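Processed glycerol phosphate lipoteichoic acid synthase 2 (Bacillus subtilis, PDB 2W8D) is a magnesium-containing member of the sulfatase family, in the alkaline phosphatase clan, represented here by its processed extracytoplasmic C-terminal domain. Local coordinates at residues Ser114-Leu119 / Pro188-Phe193; Met90-Leu95 / Lys144-Asp149; Ile118-Asn123 / Ser415-Thr420. All blocks are in the same frame, centred on the assembly; numbering follows the deposited sequence.

Contact 1: Ser114-Leu119 / Pro188-Phe193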
ATOM      1  N   SER A 114       8.170  -9.417  10.036  1.00 18.41           N
ATOM      2  CA  SER A 114       8.047  -8.331   9.066  1.00 19.73           C
ATOM      3  C   SER A 114       9.302  -8.039   8.242  1.00 19.31           C
ATOM      4  O   SER A 114      10.421  -8.403   8.631  1.00 20.32           O
ATOM      5  CB  SER A 114       7.696  -7.049   9.807  1.00 20.25           C
ATOM      6  OG  SER A 114       6.526  -7.240  10.580  1.00 25.17           O
ATOM      7  N   VAL A 115       9.092  -7.332   7.140  1.00 17.91           N
ATOM      8  CA  VAL A 115      10.153  -6.765   6.325  1.00 17.08           C
ATOM      9  C   VAL A 115      11.139  -5.899   7.129  1.00 16.51           C
ATOM     10  O   VAL A 115      12.326  -6.174   7.116  1.00 17.12           O
ATOM     11  CB  VAL A 115       9.557  -5.982   5.143  1.00 16.86           C
ATOM     12  CG1 VAL A 115      10.653  -5.502   4.232  1.00 15.66           C
ATOM     13  CG2 VAL A 115       8.587  -6.902   4.378  1.00 16.27           C
ATOM     14  N   PRO A 116      10.659  -4.881   7.860  1.00 16.31           N
ATOM     15  CA  PRO A 116      11.692  -4.178   8.638  1.00 16.58           C
ATOM     16  C   PRO A 116      12.508  -5.094   9.534  1.00 16.83           C
ATOM     17  O   PRO A 116      13.682  -4.817   9.763  1.00 18.04           O
ATOM     18  CB  PRO A 116      10.911  -3.172   9.485  1.00 16.56           C
ATOM     19  CG  PRO A 116       9.418  -3.434   9.206  1.00 15.86           C
ATOM     20  CD  PRO A 116       9.319  -4.268   7.988  1.00 15.84           C
ATOM     21  N   ALA A 117      11.917  -6.184  10.015  1.00 17.06           N
ATOM     22  CA  ALA A 117      12.641  -7.124  10.882  1.00 17.10           C
ATOM     23  C   ALA A 117      13.578  -8.044  10.082  1.00 17.68           C
ATOM     24  O   ALA A 117      14.710  -8.310  10.512  1.00 17.78           O
ATOM     25  CB  ALA A 117      11.692  -7.924  11.743  1.00 16.26           C
ATOM     26  N   ILE A 118      13.112  -8.499   8.916  1.00 17.83           N
ATOM     27  CA  ILE A 118      13.940  -9.275   7.999  1.00 17.99           C
ATOM     28  C   ILE A 118      15.216  -8.489   7.660  1.00 18.40           C
ATOM     29  O   ILE A 118      16.334  -8.991   7.767  1.00 18.36           O
ATOM     30  CB  ILE A 118      13.169  -9.643   6.691  1.00 17.55           C
ATOM     31  CG1 ILE A 118      12.021 -10.589   7.029  1.00 16.73           C
ATOM     32  CG2 ILE A 118      14.133 -10.284   5.644  1.00 15.79           C
ATOM     33  CD1 ILE A 118      11.104 -10.946   5.899  1.00 11.76           C
ATOM     34  N   LEU A 119      15.014  -7.235   7.287  1.00 18.99           N
ATOM     35  CA  LEU A 119      16.082  -6.353   6.895  1.00 19.49           C
ATOM     36  C   LEU A 119      17.115  -5.999   7.983  1.00 20.45           C
ATOM     37  O   LEU A 119      18.146  -5.424   7.658  1.00 20.20           O
ATOM     38  CB  LEU A 119      15.483  -5.109   6.242  1.00 19.18           C
ATOM     39  CG  LEU A 119      14.885  -5.464   4.878  1.00 19.04           C
ATOM     40  CD1 LEU A 119      14.265  -4.270   4.167  1.00 16.09           C
ATOM     41  CD2 LEU A 119      15.992  -6.119   4.017  1.00 17.28           C
ATOM     42  N   PRO A 188      21.937   1.722   5.745  1.00 17.47           N
ATOM     43  CA  PRO A 188      20.676   1.831   5.003  1.00 16.30           C
ATOM     44  C   PRO A 188      19.469   1.938   5.908  1.00 15.84           C
ATOM     45  O   PRO A 188      19.478   1.416   7.015  1.00 14.94           O
ATOM     46  CB  PRO A 188      20.614   0.522   4.229  1.00 15.95           C
ATOM     47  CG  PRO A 188      21.399  -0.453   5.049  1.00 16.37           C
ATOM     48  CD  PRO A 188      22.356   0.317   5.921  1.00 16.91           C
ATOM     49  N   PHE A 189      18.420   2.606   5.435  1.00 15.75           N
ATOM     50  CA  PHE A 189      17.206   2.737   6.230  1.00 15.11           C
ATOM     51  C   PHE A 189      15.969   2.313   5.475  1.00 15.48           C
ATOM     52  O   PHE A 189      15.911   2.420   4.250  1.00 15.87           O
ATOM     53  CB  PHE A 189      17.050   4.156   6.780  1.00 15.21           C
ATOM     54  CG  PHE A 189      16.950   5.215   5.718  1.00 15.69           C
ATOM     55  CD1 PHE A 189      15.838   5.292   4.888  1.00 16.71           C
ATOM     56  CD2 PHE A 189      17.955   6.139   5.552  1.00 13.33           C
ATOM     57  CE1 PHE A 189      15.764   6.286   3.884  1.00 17.84           C
ATOM     58  CE2 PHE A 189      17.876   7.123   4.578  1.00 13.95           C
ATOM     59  CZ  PHE A 189      16.794   7.195   3.751  1.00 15.61           C
ATOM     60  N   TYR A 190      14.963   1.850   6.219  1.00 15.86           N
ATOM     61  CA  TYR A 190      13.675   1.460   5.675  1.00 15.63           C
ATOM     62  C   TYR A 190      12.611   2.297   6.391  1.00 15.32           C
ATOM     63  O   TYR A 190      12.483   2.204   7.614  1.00 15.99           O
ATOM     64  CB  TYR A 190      13.471  -0.025   5.967  1.00 16.06           C
ATOM     65  CG  TYR A 190      12.083  -0.594   5.664  1.00 17.16           C
ATOM     66  CD1 TYR A 190      10.990  -0.364   6.514  1.00 15.56           C
ATOM     67  CD2 TYR A 190      11.911  -1.427   4.566  1.00 16.70           C
ATOM     68  CE1 TYR A 190       9.748  -0.935   6.225  1.00 18.15           C
ATOM     69  CE2 TYR A 190      10.720  -1.997   4.282  1.00 16.74           C
ATOM     70  CZ  TYR A 190       9.641  -1.743   5.082  1.00 18.68           C
ATOM     71  OH  TYR A 190       8.496  -2.359   4.716  1.00 19.63           O
ATOM     72  N   THR A 191      11.858   3.096   5.643  1.00 13.75           N
ATOM     73  CA  THR A 191      11.029   4.162   6.219  1.00 13.02           C
ATOM     74  C   THR A 191       9.654   4.234   5.599  1.00 13.72           C
ATOM     75  O   THR A 191       9.487   3.883   4.424  1.00 12.90           O
ATOM     76  CB  THR A 191      11.665   5.556   6.047  1.00 13.37           C
ATOM     77  OG1 THR A 191      12.032   5.754   4.678  1.00 11.38           O
ATOM     78  CG2 THR A 191      12.882   5.663   6.893  1.00 11.42           C
ATOM     79  N   LYS A 192       8.679   4.678   6.402  1.00 13.84           N
ATOM     80  CA  LYS A 192       7.292   4.789   5.981  1.00 14.89           C
ATOM     81  C   LYS A 192       6.787   6.189   6.236  1.00 14.90           C
ATOM     82  O   LYS A 192       6.855   6.666   7.378  1.00 14.73           O
ATOM     83  CB  LYS A 192       6.388   3.810   6.750  1.00 14.75           C
ATOM     84  CG  LYS A 192       6.596   2.315   6.446  1.00 15.64           C
ATOM     85  CD  LYS A 192       6.462   1.451   7.746  1.00 17.34           C
ATOM     86  CE  LYS A 192       5.160   1.710   8.461  1.00 15.89           C
ATOM     87  NZ  LYS A 192       4.003   1.509   7.513  1.00 15.41           N
ATOM     88  N   PHE A 193       6.267   6.831   5.184  1.00 14.53           N
ATOM     89  CA  PHE A 193       5.612   8.121   5.318  1.00 15.15           C
ATOM     90  C   PHE A 193       4.097   8.004   5.134  1.00 15.84           C
ATOM     91  O   PHE A 193       3.606   7.662   4.044  1.00 16.22           O
ATOM     92  CB  PHE A 193       6.200   9.099   4.301  1.00 15.87           C
ATOM     93  CG  PHE A 193       7.604   9.543   4.628  1.00 14.05           C
ATOM     94  CD1 PHE A 193       7.830  10.775   5.200  1.00 14.75           C
ATOM     95  CD2 PHE A 193       8.693   8.717   4.366  1.00 12.11           C
ATOM     96  CE1 PHE A 193       9.134  11.182   5.512  1.00 13.77           C
ATOM     97  CE2 PHE A 193       9.964   9.111   4.648  1.00 13.83           C
ATOM     98  CZ  PHE A 193      10.208  10.355   5.225  1.00 12.27           C
TER
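Tyr190 is the bump of this contact, and the hollow that takes it is shaped by Val115, Pro116 and Leu119, three residues on one side of the short helix 115-118 and its continuation. The phenol leaves strand 189-194 with CG anti to the backbone N (chi1 171°), which throws the ring clear of the sheet and up against the helix. Pro116 lies over one face: its N stands 4.3 Å above the ring plane of Tyr190, displaced toward the rim, and its CD comes within 3.8 Å of Tyr190 CE1. CG and CB of the same proline carry this contact on along the CE1 and CD1 side. Two methyl groups stand along the CE2-CD2 side, on the same side of the ring plane as Pro116. Val115 CG1 sits 3.5 Å from Tyr190 CE2, and Leu119 CD1 lies 3.7 Å from Tyr190 CD2; both aliphatic chains cross the phenol at about a right angle, coming neither squarely over a face nor squarely at an edge. Because Val115 and Leu119 are one helical turn apart, their branches follow one another along the ring.

The residue types fit. A proline in the first turn of a helix sacrifices no helical N-H bond and offers a rigid, compact block to an aromatic face, while valine and leucine supply blunt methyls of different reach. The backbone turn behind them is closed by Ile118 N to Ser114 O, 2.7 Å. Neighbouring Phe189 and Thr191 send their side chains to helix 171-183, on the opposite side of the strand. Helices thus pack on both faces of strand 189-194, which runs parallel between strands 33-39 and 125-130, the layered alpha/beta arrangement characteristic of the alkaline phosphatase clan.

Contact 2: Met90-Leu95 / Lys144-Asp149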
HETATM    1  N   MSE A  90      -0.250  -5.185   5.444  1.00 16.98           N
HETATM    2  CA  MSE A  90       0.077  -5.954   4.255  1.00 18.18           C
HETATM    3  C   MSE A  90       1.447  -5.603   3.661  1.00 18.93           C
HETATM    4  O   MSE A  90       2.137  -6.521   3.206  1.00 19.48           O
HETATM    5  CB  MSE A  90      -1.045  -5.826   3.231  1.00 17.26           C
HETATM    6  CG  MSE A  90      -2.253  -6.634   3.674  1.00 18.06           C
HETATM    7 SE   MSE A  90      -3.712  -6.604   2.362  1.00 24.95          SE
HETATM    8  CE  MSE A  90      -4.504  -4.914   2.868  1.00 13.46           C
HETATM    9  N   MSE A  91       1.832  -4.313   3.683  1.00 19.47           N
HETATM   10  CA  MSE A  91       3.154  -3.880   3.199  1.00 20.94           C
HETATM   11  C   MSE A  91       4.231  -4.537   4.026  1.00 20.75           C
HETATM   12  O   MSE A  91       5.228  -4.965   3.482  1.00 21.03           O
HETATM   13  CB  MSE A  91       3.378  -2.357   3.291  1.00 20.79           C
HETATM   14  CG  MSE A  91       2.409  -1.507   2.506  1.00 24.72           C
HETATM   15 SE   MSE A  91       2.412  -1.898   0.586  1.00 33.83          SE
HETATM   16  CE  MSE A  91       0.487  -2.041   0.281  1.00 27.67           C
ATOM     17  N   GLU A  92       4.039  -4.597   5.345  1.00 20.95           N
ATOM     18  CA  GLU A  92       5.078  -5.158   6.234  1.00 21.01           C
ATOM     19  C   GLU A  92       5.022  -6.675   6.359  1.00 20.18           C
ATOM     20  O   GLU A  92       5.999  -7.264   6.747  1.00 20.35           O
ATOM     21  CB  GLU A  92       5.051  -4.555   7.651  1.00 21.60           C
ATOM     22  CG  GLU A  92       5.122  -3.023   7.826  1.00 26.46           C
ATOM     23  CD  GLU A  92       5.829  -2.265   6.717  1.00 34.11           C
ATOM     24  OE1 GLU A  92       6.832  -2.751   6.167  1.00 39.31           O
ATOM     25  OE2 GLU A  92       5.392  -1.150   6.396  1.00 38.14           O
ATOM     26  N   ASN A  93       3.893  -7.317   6.047  1.00 19.27           N
ATOM     27  CA  ASN A  93       3.771  -8.749   6.375  1.00 18.05           C
ATOM     28  C   ASN A  93       3.427  -9.702   5.259  1.00 16.83           C
ATOM     29  O   ASN A  93       3.673 -10.890   5.394  1.00 17.16           O
ATOM     30  CB  ASN A  93       2.794  -8.953   7.529  1.00 17.38           C
ATOM     31  CG  ASN A  93       3.270  -8.306   8.777  1.00 18.08           C
ATOM     32  OD1 ASN A  93       4.162  -8.830   9.429  1.00 18.84           O
ATOM     33  ND2 ASN A  93       2.694  -7.138   9.129  1.00 18.46           N
ATOM     34  N   SER A  94       2.851  -9.185   4.180  1.00 16.59           N
ATOM     35  CA  SER A  94       2.318 -10.003   3.085  1.00 16.32           C
ATOM     36  C   SER A  94       1.339 -11.030   3.647  1.00 16.07           C
ATOM     37  O   SER A  94       1.356 -12.217   3.313  1.00 16.32           O
ATOM     38  CB  SER A  94       3.443 -10.640   2.260  1.00 15.60           C
ATOM     39  OG  SER A  94       2.941 -11.133   1.036  1.00 17.31           O
ATOM     40  N   LEU A  95       0.517 -10.543   4.559  1.00 16.66           N
ATOM     41  CA  LEU A  95      -0.571 -11.300   5.152  1.00 16.66           C
ATOM     42  C   LEU A  95      -1.816 -10.428   5.176  1.00 16.51           C
ATOM     43  O   LEU A  95      -1.750  -9.230   5.416  1.00 16.08           O
ATOM     44  CB  LEU A  95      -0.229 -11.740   6.571  1.00 17.01           C
ATOM     45  CG  LEU A  95       0.884 -12.754   6.807  1.00 18.81           C
ATOM     46  CD1 LEU A  95       1.099 -12.888   8.328  1.00 15.91           C
ATOM     47  CD2 LEU A  95       0.514 -14.091   6.134  1.00 18.69           C
ATOM     48  N   LYS A 144       5.897  -2.181  17.220  1.00 17.50           N
ATOM     49  CA  LYS A 144       6.897  -2.803  18.071  1.00 17.70           C
ATOM     50  C   LYS A 144       6.969  -4.272  17.716  1.00 17.91           C
ATOM     51  O   LYS A 144       8.062  -4.857  17.658  1.00 18.41           O
ATOM     52  CB  LYS A 144       6.519  -2.661  19.532  1.00 17.54           C
ATOM     53  CG  LYS A 144       6.599  -1.267  20.047  1.00 17.56           C
ATOM     54  CD  LYS A 144       6.134  -1.300  21.474  1.00 18.16           C
ATOM     55  CE  LYS A 144       6.891  -0.352  22.312  1.00 20.23           C
ATOM     56  NZ  LYS A 144       6.115   0.870  22.498  1.00 24.23           N
ATOM     57  N   ALA A 145       5.804  -4.864  17.461  1.00 17.32           N
ATOM     58  CA  ALA A 145       5.741  -6.257  17.051  1.00 17.39           C
ATOM     59  C   ALA A 145       6.425  -6.422  15.684  1.00 16.72           C
ATOM     60  O   ALA A 145       6.974  -7.487  15.377  1.00 16.23           O
ATOM     61  CB  ALA A 145       4.268  -6.727  16.985  1.00 16.78           C
ATOM     62  N   GLU A 146       6.388  -5.365  14.877  1.00 16.33           N
ATOM     63  CA  GLU A 146       6.924  -5.426  13.503  1.00 17.41           C
ATOM     64  C   GLU A 146       8.431  -5.131  13.422  1.00 17.79           C
ATOM     65  O   GLU A 146       9.039  -5.234  12.355  1.00 18.64           O
ATOM     66  CB  GLU A 146       6.124  -4.513  12.546  1.00 17.46           C
ATOM     67  CG  GLU A 146       4.688  -5.007  12.293  1.00 17.19           C
ATOM     68  CD  GLU A 146       3.864  -4.115  11.331  1.00 22.72           C
ATOM     69  OE1 GLU A 146       4.129  -2.877  11.216  1.00 19.41           O
ATOM     70  OE2 GLU A 146       2.939  -4.687  10.683  1.00 22.87           O
ATOM     71  N   GLY A 147       9.007  -4.785  14.569  1.00 17.92           N
ATOM     72  CA  GLY A 147      10.381  -4.376  14.681  1.00 17.73           C
ATOM     73  C   GLY A 147      10.740  -2.991  14.194  1.00 17.54           C
ATOM     74  O   GLY A 147      11.908  -2.738  13.898  1.00 18.19           O
ATOM     75  N   ILE A 148       9.784  -2.082  14.085  1.00 17.64           N
ATOM     76  CA  ILE A 148      10.138  -0.766  13.589  1.00 17.42           C
ATOM     77  C   ILE A 148      10.961  -0.086  14.701  1.00 16.89           C
ATOM     78  O   ILE A 148      10.479   0.003  15.840  1.00 15.97           O
ATOM     79  CB  ILE A 148       8.932   0.114  13.201  1.00 17.46           C
ATOM     80  CG1 ILE A 148       7.980  -0.536  12.168  1.00 20.15           C
ATOM     81  CG2 ILE A 148       9.407   1.471  12.674  1.00 15.94           C
ATOM     82  CD1 ILE A 148       8.595  -1.256  11.050  1.00 22.27           C
ATOM     83  N   ASP A 149      12.182   0.381  14.376  1.00 16.42           N
ATOM     84  CA  ASP A 149      13.092   0.946  15.413  1.00 16.65           C
ATOM     85  C   ASP A 149      12.610   2.290  15.900  1.00 16.05           C
ATOM     86  O   ASP A 149      12.798   2.612  17.058  1.00 16.19           O
ATOM     87  CB  ASP A 149      14.557   1.150  14.925  1.00 16.59           C
ATOM     88  CG  ASP A 149      15.216  -0.129  14.486  1.00 16.75           C
ATOM     89  OD1 ASP A 149      15.426  -0.973  15.356  1.00 17.32           O
ATOM     90  OD2 ASP A 149      15.484  -0.313  13.273  1.00 15.60           O
TER
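Glu146 reaches across to Glu92 and Asn93 from the end of helix 139-145. From CB the chain runs straight out, extended at chi2 (180°), and on the way CG brushes the hydroxyl of Ser114. At CD it arrives over the aliphatic part of Glu92, whose CB and CG both lie 3.9 Å from that carbon. The two carboxylate oxygens then part company. OE1 rests 3.5 Å from CG of Glu92, a packing contact with methylene rather than a polar one. OE2 accepts a bond from Asn93 ND2 at 2.9 Å, bent at the hydrogen (136°); the donor approaches on the anti side and 31° out of the carboxylate plane, although the oxygen lies close to the amide plane of Asn93. The same ND2 also serves Phe89 O one turn back, so the asparagine amide ties the last turn of its own helix to the glutamate.

Glu92 bends its acid group away to a salt bridge with Lys192, leaving its OE2 5.3 Å from Glu146 OE1. The lysine probably offsets that charge and eases the closeness of the two acids. Gly147, at positive phi, ends helix 139-145 in a Schellman motif. The ends of helices 86-93 and 139-145 meet beside helix 115-118, whose Pro116 touches Glu92 and Ile148, just before the chain enters strand 150-152 alongside strand 125-130.

Contact 3: Ile118-Asn123 / Ser415-Thr420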
ATOM      1  N   ILE A 118      13.112  -8.499   8.916  1.00 17.83           N
ATOM      2  CA  ILE A 118      13.940  -9.275   7.999  1.00 17.99           C
ATOM      3  C   ILE A 118      15.216  -8.489   7.660  1.00 18.40           C
ATOM      4  O   ILE A 118      16.334  -8.991   7.767  1.00 18.36           O
ATOM      5  CB  ILE A 118      13.169  -9.643   6.691  1.00 17.55           C
ATOM      6  CG1 ILE A 118      12.021 -10.589   7.029  1.00 16.73           C
ATOM      7  CG2 ILE A 118      14.133 -10.284   5.644  1.00 15.79           C
ATOM      8  CD1 ILE A 118      11.104 -10.946   5.899  1.00 11.76           C
ATOM      9  N   LEU A 119      15.014  -7.235   7.287  1.00 18.99           N
ATOM     10  CA  LEU A 119      16.082  -6.353   6.895  1.00 19.49           C
ATOM     11  C   LEU A 119      17.115  -5.999   7.983  1.00 20.45           C
ATOM     12  O   LEU A 119      18.146  -5.424   7.658  1.00 20.20           O
ATOM     13  CB  LEU A 119      15.483  -5.109   6.242  1.00 19.18           C
ATOM     14  CG  LEU A 119      14.885  -5.464   4.878  1.00 19.04           C
ATOM     15  CD1 LEU A 119      14.265  -4.270   4.167  1.00 16.09           C
ATOM     16  CD2 LEU A 119      15.992  -6.119   4.017  1.00 17.28           C
ATOM     17  N   LYS A 120      16.862  -6.350   9.251  1.00 21.51           N
ATOM     18  CA  LYS A 120      17.813  -6.051  10.332  1.00 22.65           C
ATOM     19  C   LYS A 120      19.131  -6.761  10.126  1.00 22.85           C
ATOM     20  O   LYS A 120      20.177  -6.226  10.456  1.00 23.31           O
ATOM     21  CB  LYS A 120      17.267  -6.444  11.718  1.00 23.24           C
ATOM     22  CG  LYS A 120      16.638  -5.303  12.498  1.00 24.66           C
ATOM     23  CD  LYS A 120      15.360  -5.777  13.157  1.00 27.94           C
ATOM     24  CE  LYS A 120      14.300  -4.662  13.223  1.00 30.66           C
ATOM     25  NZ  LYS A 120      14.668  -3.492  14.090  1.00 31.08           N
ATOM     26  N   SER A 121      19.064  -7.981   9.608  1.00 23.02           N
ATOM     27  CA  SER A 121      20.243  -8.808   9.372  1.00 22.61           C
ATOM     28  C   SER A 121      21.089  -8.249   8.218  1.00 21.87           C
ATOM     29  O   SER A 121      22.258  -8.634   8.048  1.00 22.04           O
ATOM     30  CB  SER A 121      19.814 -10.236   9.050  1.00 23.18           C
ATOM     31  OG  SER A 121      18.930 -10.236   7.940  1.00 23.89           O
ATOM     32  N   LYS A 122      20.485  -7.355   7.439  1.00 20.19           N
ATOM     33  CA  LYS A 122      21.195  -6.522   6.476  1.00 19.21           C
ATOM     34  C   LYS A 122      21.497  -5.099   7.015  1.00 18.31           C
ATOM     35  O   LYS A 122      21.903  -4.231   6.250  1.00 18.25           O
ATOM     36  CB  LYS A 122      20.434  -6.464   5.125  1.00 19.39           C
ATOM     37  CG  LYS A 122      20.693  -7.666   4.167  1.00 19.59           C
ATOM     38  CD  LYS A 122      20.978  -7.224   2.686  1.00 20.32           C
ATOM     39  CE  LYS A 122      19.706  -6.716   1.935  1.00 20.43           C
ATOM     40  NZ  LYS A 122      19.889  -6.095   0.540  1.00 17.90           N
ATOM     41  N   ASN A 123      21.307  -4.868   8.322  1.00 17.25           N
ATOM     42  CA  ASN A 123      21.644  -3.578   8.996  1.00 16.31           C
ATOM     43  C   ASN A 123      20.745  -2.367   8.692  1.00 15.63           C
ATOM     44  O   ASN A 123      21.192  -1.211   8.786  1.00 15.25           O
ATOM     45  CB  ASN A 123      23.114  -3.197   8.758  1.00 16.55           C
ATOM     46  CG  ASN A 123      24.051  -4.277   9.193  1.00 17.13           C
ATOM     47  OD1 ASN A 123      23.993  -4.737  10.338  1.00 19.69           O
ATOM     48  ND2 ASN A 123      24.905  -4.721   8.281  1.00 16.85           N
ATOM     49  N   SER A 415       9.708  -5.498  23.399  1.00 16.79           N
ATOM     50  CA  SER A 415      10.200  -4.674  24.514  1.00 17.04           C
ATOM     51  C   SER A 415      11.459  -3.836  24.260  1.00 16.56           C
ATOM     52  O   SER A 415      11.785  -2.993  25.090  1.00 16.62           O
ATOM     53  CB  SER A 415      10.448  -5.544  25.722  1.00 16.65           C
ATOM     54  OG  SER A 415       9.302  -5.485  26.520  1.00 20.04           O
ATOM     55  N   ASP A 416      12.147  -4.089  23.144  1.00 16.23           N
ATOM     56  CA  ASP A 416      13.321  -3.320  22.704  1.00 17.11           C
ATOM     57  C   ASP A 416      12.973  -1.916  22.258  1.00 18.00           C
ATOM     58  O   ASP A 416      13.814  -1.034  22.280  1.00 18.00           O
ATOM     59  CB  ASP A 416      14.004  -3.979  21.487  1.00 16.43           C
ATOM     60  CG  ASP A 416      14.778  -5.252  21.829  1.00 17.00           C
ATOM     61  OD1 ASP A 416      15.218  -5.470  22.992  1.00 17.66           O
ATOM     62  OD2 ASP A 416      14.975  -6.042  20.890  1.00 16.90           O
ATOM     63  N   TYR A 417      11.746  -1.724  21.774  1.00 19.44           N
ATOM     64  CA  TYR A 417      11.369  -0.471  21.128  1.00 19.91           C
ATOM     65  C   TYR A 417      10.715   0.496  22.103  1.00 21.06           C
ATOM     66  O   TYR A 417       9.979   0.102  22.992  1.00 22.01           O
ATOM     67  CB  TYR A 417      10.539  -0.771  19.871  1.00 19.68           C
ATOM     68  CG  TYR A 417      11.258  -1.797  19.018  1.00 19.58           C
ATOM     69  CD1 TYR A 417      12.446  -1.463  18.345  1.00 18.39           C
ATOM     70  CD2 TYR A 417      10.820  -3.129  18.967  1.00 18.96           C
ATOM     71  CE1 TYR A 417      13.158  -2.411  17.611  1.00 18.70           C
ATOM     72  CE2 TYR A 417      11.525  -4.087  18.215  1.00 19.21           C
ATOM     73  CZ  TYR A 417      12.693  -3.718  17.542  1.00 19.82           C
ATOM     74  OH  TYR A 417      13.406  -4.652  16.824  1.00 20.58           O
ATOM     75  N   ASP A 418      11.073   1.760  21.998  1.00 22.71           N
ATOM     76  CA  ASP A 418      10.506   2.770  22.868  1.00 24.05           C
ATOM     77  C   ASP A 418      10.271   3.993  22.017  1.00 24.33           C
ATOM     78  O   ASP A 418      11.178   4.450  21.332  1.00 25.10           O
ATOM     79  CB  ASP A 418      11.458   3.102  23.995  1.00 24.37           C
ATOM     80  CG  ASP A 418      10.985   4.291  24.825  1.00 26.97           C
ATOM     81  OD1 ASP A 418       9.796   4.239  25.284  1.00 26.87           O
ATOM     82  OD2 ASP A 418      11.820   5.240  25.016  1.00 25.08           O
ATOM     83  N   TYR A 419       9.044   4.503  22.039  1.00 24.45           N
ATOM     84  CA  TYR A 419       8.676   5.612  21.170  1.00 24.48           C
ATOM     85  C   TYR A 419       8.277   6.905  21.897  1.00 25.62           C
ATOM     86  O   TYR A 419       7.544   7.741  21.353  1.00 26.32           O
ATOM     87  CB  TYR A 419       7.553   5.189  20.224  1.00 23.44           C
ATOM     88  CG  TYR A 419       7.791   3.950  19.389  1.00 19.86           C
ATOM     89  CD1 TYR A 419       9.012   3.712  18.721  1.00 16.40           C
ATOM     90  CD2 TYR A 419       6.762   3.036  19.226  1.00 18.08           C
ATOM     91  CE1 TYR A 419       9.184   2.568  17.917  1.00 15.76           C
ATOM     92  CE2 TYR A 419       6.902   1.921  18.429  1.00 17.94           C
ATOM     93  CZ  TYR A 419       8.092   1.677  17.778  1.00 17.46           C
ATOM     94  OH  TYR A 419       8.130   0.534  17.014  1.00 15.43           O
ATOM     95  N   THR A 420       8.770   7.072  23.113  1.00 26.88           N
ATOM     96  CA  THR A 420       8.648   8.321  23.829  1.00 28.45           C
ATOM     97  C   THR A 420       9.686   9.309  23.254  1.00 29.07           C
ATOM     98  O   THR A 420      10.857   8.943  23.048  1.00 28.57           O
ATOM     99  CB  THR A 420       8.888   8.079  25.339  1.00 28.96           C
ATOM    100  OG1 THR A 420       7.972   7.081  25.824  1.00 29.21           O
ATOM    101  CG2 THR A 420       8.715   9.368  26.145  1.00 30.32           C
TER
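Lys120 and Tyr417 meet end to end at the surface, their side chains coming from opposite directions. The polar part of the contact is a single, rather long hydrogen bond: Lys120 NZ donates to Tyr417 OH over 3.2 Å, with a C-O...N angle near 114° at the phenol oxygen. It is a secondary bond for the ammonium group, whose stronger partners lie elsewhere, in the carbonyl of Gly147 and the carboxylate of Asp149. A lysine suits this place because one NZ can serve all three oxygens; bends at chi2, chi3 and chi4 steer it there from its turn.

Van der Waals contact around this bond is slight. Lys120 CE approaches Tyr417 OH to 3.7 Å, and NZ stands 4.0 Å from Tyr417 CE1, obliquely to the ring. Within its own segment the tyrosine is backed by Asp416, whose CB lies 4.0 Å above the middle of one ring face. An aromatic residue is apt here: its ring packs against Asp149 and Lys144 and still ends in a polar atom.

Local bonds shape the segment that presents the lysine. Ser121 OG donates to Ile118 O at 2.9 Å, almost in line with the carbonyl bond (178°), and Asn123 N binds Lys120 O at 2.8 Å. They hold the 3-10 turn 119-121 compact as helix 115-118 gives way to strand 125-130.

On the other side, Ser415-Thr420 belongs to the irregular tail following helix 380-397, and Asp416 and Asp418 also touch crystal neighbours. The arrangement is that of a C-terminal tail of an alpha/beta sulfatase-type domain, which packs by helix 139-145 and touches the helix-to-strand turn through the single pair Lys120-Tyr417.

Contacts 1 and 2 have centres 8 Å apart and interlock: Ser114 OG lies 3.1 Å from Asn93 OD1, probably a hydrogen bond, so the start of helix 115-118 meets the end of helix 86-93. Contact 3 shares Ile118 and Leu119 with contact 1, their centres 9 Å apart. It joins contact 2, whose centre is 11 Å from its own, through Tyr419 OH and Ile148 O at 2.7 Å and the salt bridge of Lys120 NZ with Asp149 OD1 at 2.9 Å. The magnesium ion, held by Glu40, phosphothreonine Thr84, Asp258 and His259, is about 14 Å from the side chain of Glu92. Helix 86-93, shortly after Thr84, connects contact 2 to this site.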